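Local coordinates for protein gamma-glutamyl-gamma-aminobutyrate hydrolase PuuD (Escherichia coli, PDB 6VTV) that hydrolyses the gamma-glutamyl linkage of gamma-glutamyl-gamma-aminobutyrate, releasing 4-aminobutanoate and glutamate in the last step of the pathway from putrescine to 4-aminobutanoate, at residues B[159-165]-B[179-185]. Sequence-based numbering, arbitrary orientation.
Sequences PSHEVQV and SNFWVNS. With MN (manganese (II) ion), chain D.
His161 and Ser185 meet at a manganese ion, which His161 NE2 binds at 2.3 Å and Ser185 OG at 2.2 Å. A water on the metal donates to Asn184 O, while His145, His187 and Glu210 complete the site. The imidazole is fixed in rotation at its other nitrogen: ND1 donates to Glu162 O at 2.9 Å, in the ring plane but from above the carbonyl plane.

Backbone hydrogen bonds join the antiparallel strands 161-165 and 180-183, with His161–Val183 and Val163–Phe181 as hydrogen-bonded pairs. Val183 O accepts from both Ser160 N and His161 N, which makes a classic beta bulge that includes the metal ligand His161. Beyond it, a second water bridges Ser160 OG and Ser185 O. At the far end, the approach of Gln164 NE2 to Asn180 OD1 is implausibly short at 2.5 Å, and a bond there is doubtful.

Apolar packing follows the two faces. With His161 lie Val163, Phe181 and Val183; Val163 CG2 sits over a face of the Phe181 ring, 3.8 Å from its centroid, and Val165 CG2 reaches the ring edge. Phe181 CG stands between its backbone N and carbonyl carbon (chi1 49°), which brings the ring over to the neighbouring strand. On the other face, Glu162 CG rests 3.4 Å from the centroid of the Trp182 six-membered ring, a CH-pi contact almost on the ring normal.

Asn184 OD1 accepts from the backbone N of His226, a predicted active-site residue. The bulged pair and the loop that follows it thus supply two ligands of a three-histidine, serine and glutamate manganese site and, through Asn184, reach the predicted catalytic centre of a class I glutamine amidotransferase-like fold.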
ATOM      1  N   PRO B 159      18.564   3.088  21.029  1.00 36.51           N
ATOM      2  CA  PRO B 159      19.091   4.455  21.121  1.00 34.99           C
ATOM      3  C   PRO B 159      20.538   4.526  20.657  1.00 30.01           C
ATOM      4  O   PRO B 159      21.362   3.672  20.988  1.00 31.79           O
ATOM      5  CB  PRO B 159      18.960   4.783  22.611  1.00 37.50           C
ATOM      6  CG  PRO B 159      17.812   3.960  23.065  1.00 41.04           C
ATOM      7  CD  PRO B 159      17.849   2.692  22.256  1.00 32.14           C
ATOM      8  N   SER B 160      20.843   5.557  19.874  1.00 28.52           N
ATOM      9  CA  SER B 160      22.151   5.695  19.246  1.00 34.97           C
ATOM     10  C   SER B 160      22.886   6.951  19.685  1.00 34.50           C
ATOM     11  O   SER B 160      24.063   6.879  20.057  1.00 31.11           O
ATOM     12  CB  SER B 160      22.000   5.687  17.716  1.00 26.91           C
ATOM     13  OG  SER B 160      23.256   5.507  17.085  1.00 27.63           O
ATOM     14  N   HIS B 161      22.227   8.104  19.637  1.00 28.18           N
ATOM     15  CA  HIS B 161      22.839   9.362  20.032  1.00 28.98           C
ATOM     16  C   HIS B 161      21.738  10.313  20.481  1.00 28.46           C
ATOM     17  O   HIS B 161      20.546  10.069  20.267  1.00 27.20           O
ATOM     18  CB  HIS B 161      23.661   9.970  18.889  1.00 28.27           C
ATOM     19  CG  HIS B 161      22.854  10.285  17.667  1.00 25.96           C
ATOM     20  ND1 HIS B 161      21.949  11.323  17.619  1.00 27.27           N
ATOM     21  CD2 HIS B 161      22.816   9.695  16.449  1.00 24.73           C
ATOM     22  CE1 HIS B 161      21.388  11.360  16.424  1.00 26.56           C
ATOM     23  NE2 HIS B 161      21.896  10.382  15.695  1.00 25.63           N
ATOM     24  N   GLU B 162      22.148  11.408  21.111  1.00 29.78           N
ATOM     25  CA  GLU B 162      21.197  12.412  21.555  1.00 34.01           C
ATOM     26  C   GLU B 162      20.961  13.447  20.460  1.00 33.65           C
ATOM     27  O   GLU B 162      21.700  13.539  19.478  1.00 30.92           O
ATOM     28  CB  GLU B 162      21.689  13.093  22.832  1.00 33.56           C
ATOM     29  CG  GLU B 162      22.043  12.136  23.952  1.00 36.13           C
ATOM     30  CD  GLU B 162      22.721  12.830  25.115  1.00 44.74           C
ATOM     31  OE1 GLU B 162      22.020  13.191  26.084  1.00 49.73           O
ATOM     32  OE2 GLU B 162      23.954  13.017  25.060  1.00 48.78           O
ATOM     33  N   VAL B 163      19.894  14.223  20.634  1.00 27.98           N
ATOM     34  CA  VAL B 163      19.618  15.388  19.804  1.00 30.81           C
ATOM     35  C   VAL B 163      19.162  16.514  20.720  1.00 32.87           C
ATOM     36  O   VAL B 163      18.539  16.282  21.760  1.00 35.85           O
ATOM     37  CB  VAL B 163      18.556  15.112  18.712  1.00 30.85           C
ATOM     38  CG1 VAL B 163      19.089  14.140  17.670  1.00 23.57           C
ATOM     39  CG2 VAL B 163      17.281  14.579  19.332  1.00 33.72           C
ATOM     40  N   GLN B 164      19.488  17.743  20.334  1.00 30.07           N
ATOM     41  CA  GLN B 164      19.116  18.930  21.090  1.00 35.41           C
ATOM     42  C   GLN B 164      18.124  19.753  20.281  1.00 40.40           C
ATOM     43  O   GLN B 164      18.405  20.120  19.136  1.00 37.12           O
ATOM     44  CB  GLN B 164      20.346  19.769  21.439  1.00 35.94           C
ATOM     45  CG  GLN B 164      20.030  21.011  22.251  1.00 44.47           C
ATOM     46  CD  GLN B 164      21.192  21.446  23.118  1.00 56.08           C
ATOM     47  OE1 GLN B 164      21.865  22.433  22.823  1.00 62.36           O
ATOM     48  NE2 GLN B 164      21.436  20.710  24.197  1.00 58.63           N
ATOM     49  N   VAL B 165      16.971  20.042  20.883  1.00 40.20           N
ATOM     50  CA  VAL B 165      15.913  20.762  20.185  1.00 37.64           C
ATOM     51  C   VAL B 165      16.305  22.225  20.028  1.00 36.52           C
ATOM     52  O   VAL B 165      16.769  22.867  20.979  1.00 35.14           O
ATOM     53  CB  VAL B 165      14.583  20.623  20.940  1.00 41.92           C
ATOM     54  CG1 VAL B 165      13.518  21.516  20.318  1.00 44.03           C
ATOM     55  CG2 VAL B 165      14.129  19.173  20.951  1.00 39.00           C
ATOM     56  N   SER B 179      14.241  19.380  25.975  1.00 72.23           N
ATOM     57  CA  SER B 179      15.093  20.016  24.981  1.00 66.43           C
ATOM     58  C   SER B 179      16.205  19.095  24.499  1.00 61.02           C
ATOM     59  O   SER B 179      16.950  19.465  23.584  1.00 59.18           O
ATOM     60  CB  SER B 179      15.709  21.302  25.550  1.00 66.90           C
ATOM     61  OG  SER B 179      16.383  21.046  26.767  1.00 70.61           O
ATOM     62  N   ASN B 180      16.338  17.955  25.141  1.00 56.73           N
ATOM     63  CA  ASN B 180      17.363  17.019  24.813  1.00 52.81           C
ATOM     64  C   ASN B 180      16.863  15.616  25.060  1.00 49.05           C
ATOM     65  O   ASN B 180      16.290  15.395  26.086  1.00 48.08           O
ATOM     66  CB  ASN B 180      18.472  17.300  25.772  1.00 58.31           C
ATOM     67  CG  ASN B 180      19.747  17.534  25.099  1.00 62.81           C
ATOM     68  OD1 ASN B 180      20.213  18.637  25.007  1.00 65.65           O
ATOM     69  ND2 ASN B 180      20.333  16.495  24.633  1.00 63.97           N
ATOM     70  N   PHE B 181      17.127  14.659  24.180  1.00 42.29           N
ATOM     71  CA  PHE B 181      16.655  13.293  24.365  1.00 41.04           C
ATOM     72  C   PHE B 181      17.416  12.365  23.430  1.00 34.94           C
ATOM     73  O   PHE B 181      18.120  12.804  22.517  1.00 34.13           O
ATOM     74  CB  PHE B 181      15.146  13.184  24.127  1.00 40.47           C
ATOM     75  CG  PHE B 181      14.683  13.821  22.850  1.00 37.25           C
ATOM     76  CD1 PHE B 181      14.637  13.090  21.674  1.00 39.22           C
ATOM     77  CD2 PHE B 181      14.289  15.148  22.824  1.00 42.17           C
ATOM     78  CE1 PHE B 181      14.206  13.673  20.498  1.00 44.23           C
ATOM     79  CE2 PHE B 181      13.858  15.735  21.650  1.00 46.85           C
ATOM     80  CZ  PHE B 181      13.819  14.997  20.484  1.00 47.04           C
ATOM     81  N   TRP B 182      17.253  11.066  23.672  1.00 33.26           N
ATOM     82  CA  TRP B 182      17.924  10.033  22.898  1.00 30.64           C
ATOM     83  C   TRP B 182      17.073   9.620  21.706  1.00 31.16           C
ATOM     84  O   TRP B 182      15.844   9.550  21.796  1.00 31.37           O
ATOM     85  CB  TRP B 182      18.213   8.811  23.771  1.00 31.69           C
ATOM     86  CG  TRP B 182      19.300   9.028  24.773  1.00 37.18           C
ATOM     87  CD1 TRP B 182      19.151   9.394  26.079  1.00 35.73           C
ATOM     88  CD2 TRP B 182      20.708   8.889  24.553  1.00 35.04           C
ATOM     89  NE1 TRP B 182      20.379   9.492  26.686  1.00 36.86           N
ATOM     90  CE2 TRP B 182      21.352   9.187  25.770  1.00 38.74           C
ATOM     91  CE3 TRP B 182      21.486   8.541  23.445  1.00 33.75           C
ATOM     92  CZ2 TRP B 182      22.737   9.148  25.910  1.00 40.42           C
ATOM     93  CZ3 TRP B 182      22.861   8.504  23.585  1.00 37.85           C
ATOM     94  CH2 TRP B 182      23.473   8.806  24.809  1.00 39.23           C
ATOM     95  N   VAL B 183      17.738   9.347  20.586  1.00 31.33           N
ATOM     96  CA  VAL B 183      17.086   8.855  19.379  1.00 32.85           C
ATOM     97  C   VAL B 183      17.936   7.734  18.800  1.00 33.23           C
ATOM     98  O   VAL B 183      19.149   7.668  19.028  1.00 33.74           O
ATOM     99  CB  VAL B 183      16.880   9.970  18.327  1.00 29.75           C
ATOM    100  CG1 VAL B 183      15.991  11.077  18.875  1.00 31.76           C
ATOM    101  CG2 VAL B 183      18.220  10.531  17.872  1.00 28.21           C
ATOM    102  N   ASN B 184      17.292   6.839  18.055  1.00 30.43           N
ATOM    103  CA  ASN B 184      18.041   5.868  17.277  1.00 29.69           C
ATOM    104  C   ASN B 184      18.623   6.546  16.036  1.00 27.44           C
ATOM    105  O   ASN B 184      18.345   7.709  15.743  1.00 26.62           O
ATOM    106  CB  ASN B 184      17.161   4.672  16.902  1.00 25.99           C
ATOM    107  CG  ASN B 184      15.844   5.083  16.264  1.00 24.09           C
ATOM    108  OD1 ASN B 184      15.756   6.109  15.591  1.00 26.13           O
ATOM    109  ND2 ASN B 184      14.811   4.274  16.474  1.00 25.60           N
ATOM    110  N   SER B 185      19.449   5.808  15.301  1.00 25.02           N
ATOM    111  CA  SER B 185      20.109   6.372  14.127  1.00 20.88           C
ATOM    112  C   SER B 185      20.415   5.245  13.154  1.00 24.34           C
ATOM    113  O   SER B 185      21.147   4.312  13.496  1.00 26.17           O
ATOM    114  CB  SER B 185      21.389   7.114  14.520  1.00 21.21           C
ATOM    115  OG  SER B 185      21.865   7.933  13.464  1.00 21.18           O
TER
HETATM  116 MN    MN D 301      21.510  10.149  13.449  1.00 26.30          MN
HETATM  117  O   HOH W   1      23.396   3.899  15.067  1.00 39.21           O
HETATM  118  O   HOH W   2      19.270   9.763  13.774  1.00 22.08           O